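Local coordinates for protein glutamate racemase (Francisella tularensis subsp. tularensis, PDB 3OUT) that belongs to the Asp/Glu/hydantoin racemase family of alpha/beta proteins and carries D-glutamic acid in a pocket of this structure, at residues R8-F13 and E69-I74; K24-I29 and Q210-L215; I35-D40 and Y234-T239; T53-A58 and A82-I87; I179-L184 and K203-S208. All blocks are in the same frame, centred on the assembly; numbering follows the deposited sequence. Where two conformers were deposited one is given.

Contact 1 of 5, residues R8-F13 and E69-I74; sequences RPIGVF and EVKAII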
# COMPACT_ATOMS: atom_id res chain seq x y z
N ARG B 8 -7.77 26.75 -9.77
CA ARG B 8 -7.43 25.44 -9.27
C ARG B 8 -6.27 25.56 -8.29
O ARG B 8 -5.49 26.53 -8.35
CB ARG B 8 -7.08 24.52 -10.44
CG ARG B 8 -8.33 24.04 -11.19
CD ARG B 8 -8.04 23.42 -12.55
NE ARG B 8 -9.28 23.37 -13.32
CZ ARG B 8 -9.57 22.48 -14.26
NH1 ARG B 8 -8.70 21.55 -14.60
NH2 ARG B 8 -10.75 22.53 -14.86
N PRO B 9 -6.14 24.58 -7.36
CA PRO B 9 -5.07 24.61 -6.36
C PRO B 9 -3.72 24.22 -6.93
O PRO B 9 -3.63 23.53 -7.97
CB PRO B 9 -5.53 23.59 -5.32
CG PRO B 9 -6.38 22.61 -6.08
CD PRO B 9 -6.95 23.35 -7.26
N ILE B 10 -2.67 24.62 -6.22
CA ILE B 10 -1.30 24.16 -6.44
C ILE B 10 -1.13 22.88 -5.61
O ILE B 10 -1.56 22.83 -4.47
CB ILE B 10 -0.31 25.21 -5.91
CG1 ILE B 10 -0.41 26.50 -6.72
CG2 ILE B 10 1.14 24.69 -5.94
CD1 ILE B 10 0.21 27.73 -6.01
N GLY B 11 -0.52 21.86 -6.20
CA GLY B 11 -0.20 20.63 -5.49
C GLY B 11 1.23 20.66 -5.01
O GLY B 11 2.16 20.82 -5.81
N VAL B 12 1.42 20.47 -3.71
CA VAL B 12 2.71 20.31 -3.15
C VAL B 12 2.90 18.82 -2.80
O VAL B 12 2.20 18.28 -1.93
CB VAL B 12 2.95 21.19 -1.87
CG1 VAL B 12 4.32 20.85 -1.25
CG2 VAL B 12 2.77 22.67 -2.16
N PHE B 13 3.83 18.20 -3.53
CA PHE B 13 4.06 16.75 -3.58
C PHE B 13 5.27 16.37 -2.72
O PHE B 13 6.40 16.71 -3.06
CB PHE B 13 4.25 16.43 -5.07
CG PHE B 13 4.26 14.94 -5.45
CD1 PHE B 13 4.75 13.94 -4.63
CD2 PHE B 13 3.82 14.57 -6.71
CE1 PHE B 13 4.78 12.64 -5.07
CE2 PHE B 13 3.87 13.28 -7.16
CZ PHE B 13 4.30 12.30 -6.33
N GLU B 69 -7.38 17.84 -9.74
CA GLU B 69 -7.32 18.88 -10.77
C GLU B 69 -6.49 20.08 -10.30
O GLU B 69 -6.94 21.25 -10.36
CB GLU B 69 -8.71 19.29 -11.27
CG GLU B 69 -9.40 18.16 -12.00
CD GLU B 69 -10.79 18.53 -12.52
OE1 GLU B 69 -11.58 19.20 -11.83
OE2 GLU B 69 -11.04 18.16 -13.66
N VAL B 70 -5.28 19.79 -9.78
CA VAL B 70 -4.31 20.85 -9.51
C VAL B 70 -3.91 21.53 -10.82
O VAL B 70 -3.87 20.87 -11.86
CB VAL B 70 -3.07 20.35 -8.75
CG1 VAL B 70 -3.46 19.81 -7.34
CG2 VAL B 70 -2.30 19.26 -9.54
N LYS B 71 -3.53 22.81 -10.77
CA LYS B 71 -3.02 23.51 -12.00
C LYS B 71 -1.51 23.39 -12.22
O LYS B 71 -1.01 23.65 -13.31
CB LYS B 71 -3.39 24.99 -12.01
CG LYS B 71 -2.86 25.78 -10.86
CD LYS B 71 -3.41 27.23 -10.92
CE LYS B 71 -2.99 28.01 -9.75
NZ LYS B 71 -3.60 29.44 -9.86
N ALA B 72 -0.81 22.97 -11.17
CA ALA B 72 0.64 22.82 -11.18
C ALA B 72 1.03 21.95 -9.99
O ALA B 72 0.34 21.92 -8.98
CB ALA B 72 1.38 24.19 -11.08
N ILE B 73 2.14 21.27 -10.14
CA ILE B 73 2.75 20.45 -9.09
C ILE B 73 4.14 20.96 -8.80
O ILE B 73 4.89 21.21 -9.70
CB ILE B 73 2.79 18.99 -9.50
CG1 ILE B 73 1.36 18.43 -9.52
CG2 ILE B 73 3.67 18.14 -8.52
CD1 ILE B 73 1.21 17.12 -10.26
N ILE B 74 4.49 21.08 -7.51
CA ILE B 74 5.86 21.22 -7.11
C ILE B 74 6.25 19.99 -6.30
O ILE B 74 5.61 19.67 -5.28
CB ILE B 74 6.10 22.53 -6.33
CG1 ILE B 74 7.50 22.59 -5.70
CG2 ILE B 74 5.04 22.76 -5.26
CD1 ILE B 74 7.93 24.09 -5.48
O HOH W 1 -6.37 20.97 -14.01
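Arg8 CG lies 3.2 Å from Glu69 O, a buried carbonyl without a hydrogen-bonding partner in the model, where the chain enters two neighbouring inner strands of a parallel alpha/beta sheet. Arg8 O rests on the aliphatic shaft of Lys71, 3.2 Å from CE. Lys71 CG sits between its own backbone N and carbonyl carbon (chi1 60°), and the otherwise extended chain runs past Arg8 O to a salt bridge with Glu33 and to the carbonyls of Asp6 and Leu224. Pro9 O accepts from Lys71 N at 2.9 Å, and Val70 CA also nears it. With Ile10 the strand proper begins, its side chain facing Leu26 and Leu215 on the side of the sheet covered by helices 20-29 and 208-221. Gly11 bonds in both directions: its N donates to Ala72 O at 2.9 Å, and its O receives Ile74 N. Val12 and Ile74 share the face of Ile10, lying side by side with their CG2 methyls 3.8 Å apart. Phe13 turns to the other face, toward helix 51-67. Its N donates to Ile74 O at 2.9 Å, and the pairing continues beyond the segments with Ala76. Ile73 CG2 meets the ring edge, 4.0 Å from CD2.

Contact 2 of 5, residues K24-I29 and Q210-L215; sequences KNLMSI and QASKML
The carboxamide of Asn25, the flat group nearest the crossing, stacks on nothing in segment 210-215; it is the carbon carrying it that touches, with CB 3.3 Å from Ser212 OG. The amide ND2 stays 3.9 Å from that hydroxyl and makes no hydrogen bond with it. Ser212 OG instead bonds to Ser208 O, one turn earlier in its own helix, so a polar group at the interface is satisfied locally and presents itself to Asn25 as a packing surface.

The two helices lie next to each other on one side of the parallel sheet of an alpha/beta fold, and the axes of segments 24-29 and 210-215 approach to 9.3 Å at 47°. Ser212 is the small residue at the closest backbone approach, opposite Leu26. Leu26 CG stands anti to the carbonyl carbon (chi1 -66°), which brings CD2 to 3.8 Å from Ser212 CB and 4.1 Å from Leu215 CD2. On the sheet side of this pair, Leu26 rests on Ile10 and Val12, and Leu215 on Ile10 and Ala72, so that both leucines bridge the helix layer and the sheet. At the solvent-facing end Ile29 reaches over with its CD1, which sits 3.6 Å from Ser212 O and extends to the backbone N of Lys213. No hydrogen bond passes between the helices.

Within segment 24-29 the carbonyl oxygen of Asn25 is gripped twice by Ser28: the backbone N donates at 3.0 Å, and OG donates at 2.8 Å, tilted 20° from the carbonyl plane.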
# COMPACT_ATOMS: atom_id res chain seq x y z
N LYS B 24 4.92 26.87 3.30
CA LYS B 24 5.29 28.11 3.97
C LYS B 24 5.80 29.14 2.91
O LYS B 24 5.37 30.31 2.88
CB LYS B 24 6.33 27.82 5.05
CG LYS B 24 6.91 29.06 5.75
CD LYS B 24 8.21 28.73 6.51
CE LYS B 24 9.44 28.63 5.57
NZ LYS B 24 10.74 28.28 6.27
N ASN B 25 6.69 28.68 2.05
CA ASN B 25 7.29 29.57 1.08
C ASN B 25 6.22 30.10 0.13
O ASN B 25 6.18 31.21 -0.18
CB ASN B 25 8.38 28.85 0.27
CG ASN B 25 9.63 28.54 1.09
OD1 ASN B 25 9.99 29.23 1.98
ND2 ASN B 25 10.29 27.53 0.71
N LEU B 26 5.37 29.21 -0.32
CA LEU B 26 4.30 29.59 -1.24
C LEU B 26 3.37 30.60 -0.62
O LEU B 26 2.94 31.49 -1.26
CB LEU B 26 3.50 28.39 -1.80
CG LEU B 26 4.25 27.42 -2.70
CD1 LEU B 26 3.40 26.19 -3.00
CD2 LEU B 26 4.72 28.04 -4.01
N MSE B 27 3.06 30.40 0.66
CA MSE B 27 2.16 31.29 1.38
C MSE B 27 2.75 32.68 1.52
O MSE B 27 2.04 33.65 1.79
CB MSE B 27 1.83 30.71 2.76
CG MSE B 27 0.83 29.57 2.73
SE MSE B 27 0.55 28.77 4.49
CE MSE B 27 2.39 28.28 4.90
N SER B 28 4.07 32.79 1.34
CA SER B 28 4.74 34.08 1.45
C SER B 28 4.85 34.85 0.15
O SER B 28 5.05 36.01 0.20
CB SER B 28 6.13 33.93 2.08
OG SER B 28 7.07 33.51 1.14
N ILE B 29 4.75 34.14 -0.99
CA ILE B 29 4.87 34.80 -2.31
C ILE B 29 3.58 34.76 -3.13
O ILE B 29 3.43 35.54 -4.09
CB ILE B 29 6.06 34.28 -3.17
CG1 ILE B 29 5.91 32.80 -3.52
CG2 ILE B 29 7.38 34.48 -2.44
CD1 ILE B 29 7.08 32.26 -4.34
N GLN B 210 13.72 28.90 -3.89
CA GLN B 210 13.97 28.98 -5.34
C GLN B 210 12.94 28.16 -6.10
O GLN B 210 12.39 28.63 -7.11
CB GLN B 210 15.37 28.52 -5.66
CG GLN B 210 15.76 28.50 -7.16
CD GLN B 210 15.88 29.89 -7.82
OE1 GLN B 210 15.46 30.90 -7.28
NE2 GLN B 210 16.47 29.91 -9.00
N ALA B 211 12.66 26.94 -5.62
CA ALA B 211 11.62 26.12 -6.26
C ALA B 211 10.27 26.82 -6.25
O ALA B 211 9.53 26.85 -7.25
CB ALA B 211 11.54 24.67 -5.57
N SER B 212 9.92 27.40 -5.10
CA SER B 212 8.67 28.16 -5.02
C SER B 212 8.63 29.34 -5.99
O SER B 212 7.62 29.59 -6.63
CB SER B 212 8.43 28.61 -3.59
OG SER B 212 8.45 27.48 -2.71
N LYS B 213 9.74 30.07 -6.09
CA LYS B 213 9.86 31.17 -7.07
C LYS B 213 9.73 30.73 -8.51
O LYS B 213 9.13 31.46 -9.31
CB LYS B 213 11.16 31.92 -6.86
CG LYS B 213 11.16 32.62 -5.53
CD LYS B 213 12.23 33.65 -5.40
CE LYS B 213 13.60 33.14 -5.55
NZ LYS B 213 14.58 34.28 -5.40
N MSE B 214 10.26 29.55 -8.83
CA MSE B 214 10.10 28.98 -10.17
C MSE B 214 8.61 28.75 -10.47
O MSE B 214 8.15 29.00 -11.58
CB MSE B 214 10.94 27.69 -10.35
CG MSE B 214 12.42 27.98 -10.42
SE MSE B 214 13.38 26.30 -10.49
CE MSE B 214 14.93 26.92 -11.53
N LEU B 215 7.87 28.24 -9.48
CA LEU B 215 6.45 28.04 -9.66
C LEU B 215 5.74 29.40 -9.81
O LEU B 215 4.95 29.56 -10.71
CB LEU B 215 5.86 27.25 -8.50
CG LEU B 215 4.34 27.03 -8.58
CD1 LEU B 215 3.92 26.47 -9.93
CD2 LEU B 215 3.89 26.11 -7.48

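Contact 3 of 5, residues I35-D40 and Y234-T239; sequences IIYFGD and YRFYVT
Ile35 O takes the N-H of Arg235 at 2.9 Å and also a hydrogen from a water, whose oxygen in turn accepts from Arg235 NE. The backbone then pairs in parallel register: Tyr37 N gives to Arg235 O, Tyr37 O receives Tyr237 N at 2.8 Å, Gly39 N gives to Tyr237 O, and a longer bond from Thr239 N ends on Gly39 O. Arg235 bends at chi3 (-84°), laying its guanidinium beside Ile36, whose CD1 covers one face, 3.3 Å from NH2. Arg235 NH1 donates to Tyr237 OH at 2.9 Å, and the same hydroxyl bonds Arg51 of the second subunit. These strands, 35-39 and 234-238, are neighbours in the parallel sheet of an alpha/beta domain. On the face opposite Arg235, Phe236 CD2 touches Tyr37 CB at 3.7 Å, the two side chains crossing near a right angle, while Tyr37 OH bonds Asp14 and Ile17 N. Beyond the strand ends, Asp40 OD1 accepts from Thr239 OG1 at 2.7 Å on its anti lone pair, away from OD2. Ala42 N donates to Thr239 OG1, while Asp40 OD2 takes a salt bridge from Arg43 and the hydroxyl of Tyr46, a residue lining the D-glutamic acid pocket.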
# COMPACT_ATOMS: atom_id res chain seq x y z
N ILE B 35 -3.80 25.68 -1.90
CA ILE B 35 -2.71 24.69 -1.91
C ILE B 35 -3.25 23.38 -1.34
O ILE B 35 -3.91 23.35 -0.29
CB ILE B 35 -1.48 25.15 -1.04
CG1 ILE B 35 -1.00 26.57 -1.46
CG2 ILE B 35 -0.35 24.10 -1.12
CD1 ILE B 35 0.17 27.09 -0.64
N ILE B 36 -2.89 22.28 -2.01
CA ILE B 36 -3.10 20.94 -1.51
C ILE B 36 -1.70 20.37 -1.25
O ILE B 36 -0.91 20.25 -2.18
CB ILE B 36 -3.80 20.03 -2.54
CG1 ILE B 36 -5.23 20.49 -2.80
CG2 ILE B 36 -3.74 18.56 -2.07
CD1 ILE B 36 -5.98 19.67 -3.92
N TYR B 37 -1.40 20.09 0.01
CA TYR B 37 -0.20 19.39 0.39
C TYR B 37 -0.52 17.88 0.49
O TYR B 37 -1.54 17.49 1.10
CB TYR B 37 0.29 19.88 1.75
CG TYR B 37 1.39 19.01 2.34
CD1 TYR B 37 2.72 19.22 2.02
CD2 TYR B 37 1.10 17.99 3.24
CE1 TYR B 37 3.73 18.41 2.51
CE2 TYR B 37 2.11 17.16 3.74
CZ TYR B 37 3.41 17.37 3.40
OH TYR B 37 4.42 16.55 3.89
N PHE B 38 0.34 17.05 -0.09
CA PHE B 38 0.25 15.60 0.07
C PHE B 38 1.46 15.06 0.75
O PHE B 38 2.58 15.24 0.25
CB PHE B 38 0.06 14.85 -1.25
CG PHE B 38 -0.45 13.43 -1.07
CD1 PHE B 38 -1.80 13.16 -1.22
CD2 PHE B 38 0.39 12.42 -0.66
CE1 PHE B 38 -2.30 11.89 -0.97
CE2 PHE B 38 -0.09 11.15 -0.42
CZ PHE B 38 -1.45 10.90 -0.59
N GLY B 39 1.27 14.34 1.84
CA GLY B 39 2.38 13.64 2.47
C GLY B 39 2.01 12.19 2.69
O GLY B 39 0.98 11.89 3.33
N ASP B 40 2.86 11.28 2.20
CA ASP B 40 2.68 9.83 2.37
C ASP B 40 3.27 9.39 3.70
O ASP B 40 4.18 8.55 3.77
CB ASP B 40 3.34 9.10 1.20
CG ASP B 40 3.04 7.63 1.15
OD1 ASP B 40 2.10 7.15 1.85
OD2 ASP B 40 3.77 6.93 0.39
N TYR B 234 -6.18 25.84 2.31
CA TYR B 234 -4.98 25.03 2.51
C TYR B 234 -5.36 23.66 3.05
O TYR B 234 -5.81 23.56 4.22
CB TYR B 234 -4.02 25.70 3.46
CG TYR B 234 -3.66 27.11 3.05
CD1 TYR B 234 -2.94 27.35 1.89
CD2 TYR B 234 -4.10 28.19 3.79
CE1 TYR B 234 -2.63 28.65 1.49
CE2 TYR B 234 -3.79 29.49 3.40
CZ TYR B 234 -3.02 29.71 2.27
OH TYR B 234 -2.74 31.02 1.86
N ARG B 235 -5.16 22.60 2.25
CA ARG B 235 -5.62 21.25 2.64
C ARG B 235 -4.38 20.39 2.78
O ARG B 235 -3.52 20.43 1.92
CB ARG B 235 -6.54 20.63 1.59
CG ARG B 235 -7.93 21.21 1.55
CD ARG B 235 -8.84 20.51 0.56
NE ARG B 235 -8.68 21.03 -0.81
CZ ARG B 235 -9.02 20.40 -1.96
NH1 ARG B 235 -9.54 19.18 -1.96
NH2 ARG B 235 -8.85 21.03 -3.14
N PHE B 236 -4.30 19.64 3.87
CA PHE B 236 -3.15 18.79 4.16
C PHE B 236 -3.69 17.38 4.13
O PHE B 236 -4.42 16.97 5.04
CB PHE B 236 -2.49 19.13 5.49
CG PHE B 236 -1.98 20.58 5.53
CD1 PHE B 236 -2.83 21.61 5.88
CD2 PHE B 236 -0.67 20.88 5.16
CE1 PHE B 236 -2.38 22.92 5.85
CE2 PHE B 236 -0.23 22.19 5.17
CZ PHE B 236 -1.06 23.18 5.51
N TYR B 237 -3.39 16.68 3.04
CA TYR B 237 -3.84 15.30 2.87
C TYR B 237 -2.69 14.36 3.16
O TYR B 237 -1.61 14.50 2.58
CB TYR B 237 -4.30 15.09 1.45
CG TYR B 237 -5.67 15.66 1.12
CD1 TYR B 237 -6.77 15.46 1.96
CD2 TYR B 237 -5.86 16.31 -0.08
CE1 TYR B 237 -8.05 15.94 1.59
CE2 TYR B 237 -7.10 16.78 -0.47
CZ TYR B 237 -8.20 16.61 0.37
OH TYR B 237 -9.46 17.04 -0.04
N VAL B 238 -2.89 13.42 4.10
CA VAL B 238 -1.83 12.55 4.52
C VAL B 238 -2.34 11.11 4.65
O VAL B 238 -3.52 10.88 4.97
CB VAL B 238 -1.18 13.05 5.86
CG1 VAL B 238 -0.51 14.40 5.63
CG2 VAL B 238 -2.23 13.18 6.98
N THR B 239 -1.43 10.15 4.44
CA THR B 239 -1.81 8.74 4.54
C THR B 239 -1.64 8.14 5.95
O THR B 239 -2.01 7.01 6.17
CB THR B 239 -1.02 7.88 3.53
OG1 THR B 239 0.37 8.10 3.74
CG2 THR B 239 -1.39 8.28 2.09
O HOH W 2 -6.89 23.42 -1.16

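Contact 4 of 5, residues T53-A58 and A82-I87; sequences TIQKFA and AIAKDI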
# COMPACT_ATOMS: atom_id res chain seq x y z
N THR B 53 10.62 1.02 -5.60
CA THR B 53 9.56 1.31 -4.65
C THR B 53 9.22 2.79 -4.58
O THR B 53 8.06 3.16 -4.51
CB THR B 53 9.92 0.76 -3.27
OG1 THR B 53 9.80 -0.65 -3.36
CG2 THR B 53 8.91 1.22 -2.23
N ILE B 54 10.24 3.64 -4.65
CA ILE B 54 10.00 5.08 -4.67
C ILE B 54 9.18 5.45 -5.89
O ILE B 54 8.24 6.24 -5.77
CB ILE B 54 11.30 5.91 -4.58
CG1 ILE B 54 11.95 5.70 -3.19
CG2 ILE B 54 10.99 7.39 -4.88
CD1 ILE B 54 13.41 6.10 -3.12
N GLN B 55 9.50 4.87 -7.05
CA GLN B 55 8.69 5.13 -8.25
C GLN B 55 7.24 4.66 -8.12
O GLN B 55 6.35 5.35 -8.57
CB GLN B 55 9.32 4.53 -9.52
CG GLN B 55 10.61 5.20 -9.88
CD GLN B 55 11.13 4.86 -11.27
OE1 GLN B 55 10.69 3.90 -11.91
NE2 GLN B 55 12.01 5.71 -11.79
N LYS B 56 7.03 3.47 -7.56
CA LYS B 56 5.70 2.93 -7.32
C LYS B 56 4.89 3.89 -6.45
O LYS B 56 3.77 4.26 -6.82
CB LYS B 56 5.80 1.55 -6.64
CG LYS B 56 4.42 0.97 -6.39
CD LYS B 56 4.49 -0.34 -5.61
CE LYS B 56 3.08 -0.96 -5.40
NZ LYS B 56 2.56 -1.65 -6.67
N PHE B 57 5.48 4.35 -5.34
CA PHE B 57 4.79 5.23 -4.41
C PHE B 57 4.47 6.56 -5.07
O PHE B 57 3.32 7.10 -4.97
CB PHE B 57 5.68 5.49 -3.19
CG PHE B 57 5.85 4.35 -2.25
CD1 PHE B 57 5.14 3.18 -2.36
CD2 PHE B 57 6.77 4.50 -1.22
CE1 PHE B 57 5.33 2.17 -1.44
CE2 PHE B 57 6.97 3.51 -0.30
CZ PHE B 57 6.24 2.35 -0.42
N ALA B 58 5.44 7.12 -5.80
CA ALA B 58 5.24 8.44 -6.44
C ALA B 58 4.17 8.40 -7.51
O ALA B 58 3.42 9.38 -7.65
CB ALA B 58 6.55 8.95 -7.08
N ALA B 82 14.71 13.17 -7.42
CA ALA B 82 15.86 12.45 -7.92
C ALA B 82 15.51 11.21 -8.74
O ALA B 82 16.20 10.84 -9.72
CB ALA B 82 16.73 11.99 -6.74
N ILE B 83 14.47 10.51 -8.29
CA ILE B 83 14.19 9.15 -8.73
C ILE B 83 12.93 8.99 -9.55
O ILE B 83 12.89 8.10 -10.41
CB ILE B 83 14.20 8.18 -7.50
CG1 ILE B 83 15.64 8.05 -7.01
CG2 ILE B 83 13.52 6.83 -7.79
CD1 ILE B 83 15.80 7.62 -5.53
N ALA B 84 11.93 9.86 -9.33
CA ALA B 84 10.60 9.71 -9.91
C ALA B 84 10.07 10.90 -10.64
O ALA B 84 8.88 10.93 -11.00
CB ALA B 84 9.58 9.24 -8.80
N LYS B 85 10.92 11.90 -10.95
CA LYS B 85 10.43 13.08 -11.63
C LYS B 85 9.74 12.73 -12.93
O LYS B 85 8.69 13.27 -13.23
CB LYS B 85 11.57 14.08 -11.90
CG LYS B 85 11.13 15.43 -12.47
CD LYS B 85 12.33 16.37 -12.62
CE LYS B 85 13.35 15.92 -13.64
NZ LYS B 85 14.29 17.06 -14.00
N ASP B 86 10.34 11.84 -13.73
CA ASP B 86 9.76 11.52 -15.03
C ASP B 86 8.44 10.76 -14.91
O ASP B 86 7.54 11.01 -15.70
CB ASP B 86 10.77 10.75 -15.89
CG ASP B 86 11.92 11.63 -16.39
OD1 ASP B 86 11.87 12.89 -16.28
OD2 ASP B 86 12.89 11.05 -16.91
N ILE B 87 8.36 9.84 -13.95
CA ILE B 87 7.12 9.12 -13.62
C ILE B 87 6.02 10.13 -13.33
O ILE B 87 4.90 10.03 -13.85
CB ILE B 87 7.33 8.23 -12.34
CG1 ILE B 87 8.28 7.02 -12.63
CG2 ILE B 87 5.99 7.77 -11.75
CD1 ILE B 87 7.64 5.97 -13.46
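Ile83 meets segment 53-58 through both branches and its carbonyl. Its CD1 touches Ile54 CD1 at 3.7 Å, the two side chains crossing at about a right angle, and its CG2 packs against Ile54 CG2 and Gln55 CG. Ile83 O receives Gln55 NE2 at 2.9 Å, nearly straight (171° at the hydrogen), with the oxygen in the plane of the amide. The helix is kinked here, the N of Asp86 and of Ile87 making no bond to the preceding turn, so the glutamine amide supplies a donor to the carbonyl that Ile87 N would serve in a regular helix. Ala84 marks the nearest backbone approach, 5.2 Å from CA to CA with Gln55, and its CB presses tightly on Ala58 CB at 3.5 Å. With CG1 anti to the carbonyl carbon (chi1 -70°), Ile87 sets CG1 3.8 Å from Gln55 CD. Gln55 runs between Ile83 and Ile87, and Ser264 of the fourth subunit packs on it. The axes of the two segments approach to 8.8 Å at 46°; they lie on helices 51-67 and 78-92, joined through strand 72-75, an alpha-beta-alpha arrangement of a parallel alpha/beta domain, with Ile54 also touching Thr79 of the ligand pocket.

Contact 5 of 5, residues I179-L184 and K203-S208; sequences IQALIL and KLIDPS
Leu182 and Leu204 lie side by side and point the same way, Leu204 CD2 fitting against Leu182 CB at 3.9 Å. Next along that face, Leu184 CD1 nestles against Leu204 CB, and Ile196 of the connecting helix 193-199 packs onto all three leucines. On the opposite face the small Ala181 provides the hollow: Ile205 CG1, anti to its carbonyl carbon (chi1 -56°), settles 3.9 Å from Ala181 CB, with Ile183 CG1 4.3 Å from Ile205 CB. The bent chain of Lys203 brings CE over the same alanine methyl. Where the strands end, Pro207 CD comes up to 3.6 Å from Leu184 O. Helix 193-199 connects strands 181-184 and 203-205 in a beta-alpha-beta unit, and the strand backbones are stitched in parallel by Leu182 N to Lys203 O, Ile205 N to Leu182 O and Leu184 N to Ile205 O, the last 2.8 Å long. A water joins Gln180 O to Lys203 N at the start. Beyond the sheet, Asp206 OD1 caps the next helix, accepting from both N and OG of Ser208 on one face of its carboxylate. Across the strands themselves, aliphatic packing and backbone bonds do the joining, which implies a pairing that owes little to charge.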
# COMPACT_ATOMS: atom_id res chain seq x y z
N ILE B 179 35.28 22.74 -1.57
CA ILE B 179 33.98 23.10 -2.16
C ILE B 179 33.66 24.60 -1.97
O ILE B 179 34.00 25.22 -0.94
CB ILE B 179 32.81 22.17 -1.66
CG1 ILE B 179 32.34 22.54 -0.26
CG2 ILE B 179 33.21 20.70 -1.76
CD1 ILE B 179 31.15 21.60 0.27
N GLN B 180 32.97 25.18 -2.96
CA GLN B 180 32.52 26.56 -2.91
C GLN B 180 31.14 26.76 -2.30
O GLN B 180 30.78 27.86 -1.87
CB GLN B 180 32.56 27.15 -4.31
CG GLN B 180 33.99 27.28 -4.85
CD GLN B 180 34.02 27.63 -6.32
OE1 GLN B 180 33.50 26.89 -7.16
NE2 GLN B 180 34.62 28.77 -6.64
N ALA B 181 30.35 25.68 -2.29
CA ALA B 181 29.02 25.71 -1.69
C ALA B 181 28.62 24.27 -1.42
O ALA B 181 29.15 23.31 -2.03
CB ALA B 181 27.99 26.34 -2.63
N LEU B 182 27.72 24.12 -0.47
CA LEU B 182 27.18 22.81 -0.09
C LEU B 182 25.67 22.87 -0.29
O LEU B 182 24.96 23.66 0.36
CB LEU B 182 27.47 22.51 1.39
CG LEU B 182 26.98 21.12 1.85
CD1 LEU B 182 27.70 19.92 1.21
CD2 LEU B 182 27.04 20.98 3.37
N ILE B 183 25.16 22.00 -1.17
CA ILE B 183 23.71 21.87 -1.37
C ILE B 183 23.11 21.06 -0.24
O ILE B 183 23.49 19.88 -0.01
CB ILE B 183 23.35 21.24 -2.73
CG1 ILE B 183 23.86 22.14 -3.87
CG2 ILE B 183 21.82 21.09 -2.88
CD1 ILE B 183 23.63 21.56 -5.24
N LEU B 184 22.16 21.69 0.44
CA LEU B 184 21.33 21.00 1.44
C LEU B 184 20.20 20.25 0.69
O LEU B 184 19.01 20.73 0.56
CB LEU B 184 20.76 22.03 2.44
CG LEU B 184 21.81 22.85 3.19
CD1 LEU B 184 21.10 23.74 4.24
CD2 LEU B 184 22.89 21.93 3.82
N LYS B 203 29.25 28.36 1.85
CA LYS B 203 27.91 28.81 1.51
C LYS B 203 26.97 27.59 1.49
O LYS B 203 27.26 26.63 0.81
CB LYS B 203 27.92 29.50 0.15
CG LYS B 203 26.55 29.94 -0.40
CD LYS B 203 26.68 30.92 -1.62
CE LYS B 203 26.66 30.23 -3.04
NZ LYS B 203 27.24 31.04 -4.22
N LEU B 204 25.89 27.66 2.26
CA LEU B 204 24.89 26.58 2.26
C LEU B 204 23.71 26.93 1.36
O LEU B 204 23.12 28.01 1.48
CB LEU B 204 24.42 26.27 3.69
CG LEU B 204 25.54 26.03 4.71
CD1 LEU B 204 24.96 25.76 6.14
CD2 LEU B 204 26.45 24.91 4.32
N ILE B 205 23.34 26.01 0.46
CA ILE B 205 22.31 26.25 -0.52
C ILE B 205 21.04 25.49 -0.12
O ILE B 205 21.05 24.26 -0.04
CB ILE B 205 22.75 25.76 -1.92
CG1 ILE B 205 24.05 26.41 -2.38
CG2 ILE B 205 21.61 25.92 -2.98
CD1 ILE B 205 23.99 27.87 -2.51
N ASP B 206 19.96 26.23 0.09
CA ASP B 206 18.67 25.63 0.42
C ASP B 206 17.75 25.94 -0.74
O ASP B 206 17.35 27.09 -0.89
CB ASP B 206 18.12 26.26 1.71
CG ASP B 206 16.69 25.83 2.03
OD1 ASP B 206 16.10 25.05 1.23
OD2 ASP B 206 16.20 26.21 3.14
N PRO B 207 17.39 24.93 -1.53
CA PRO B 207 16.67 25.20 -2.77
C PRO B 207 15.16 25.39 -2.64
O PRO B 207 14.50 25.62 -3.64
CB PRO B 207 16.95 23.96 -3.58
CG PRO B 207 17.01 22.90 -2.60
CD PRO B 207 17.75 23.51 -1.43
N SER B 208 14.57 25.26 -1.45
CA SER B 208 13.09 25.35 -1.35
C SER B 208 12.46 26.62 -1.83
O SER B 208 11.45 26.59 -2.53
CB SER B 208 12.60 25.05 0.07
OG SER B 208 13.24 25.85 1.01
O HOH W 3 31.51 29.30 0.33

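Overall arrangement
Contacts 1 and 3 share one parallel sheet, with centres 11 Å apart: strands 10-14 and 35-39 are adjacent in it, and Val12 N lies 2.8 Å from Ile36 O in a probable hydrogen bond. Contact 2 packs on one face of this sheet, where Leu215 CD2 comes within 3.5 Å of Ile10 CG2. Helix 51-67 of contact 4 lies on the other face, with Phe13 CZ reaching Ala58 O. Contact 5 belongs to the second sheet, its centre about 27 Å from that of contact 1, yet its chain leads straight into helix 208-221 of contact 2. Side chains of contacts 3, 4 and 5 (Tyr37, Ile54, Pro207) approach D-glutamic acid to about 7, 8 and 8 Å.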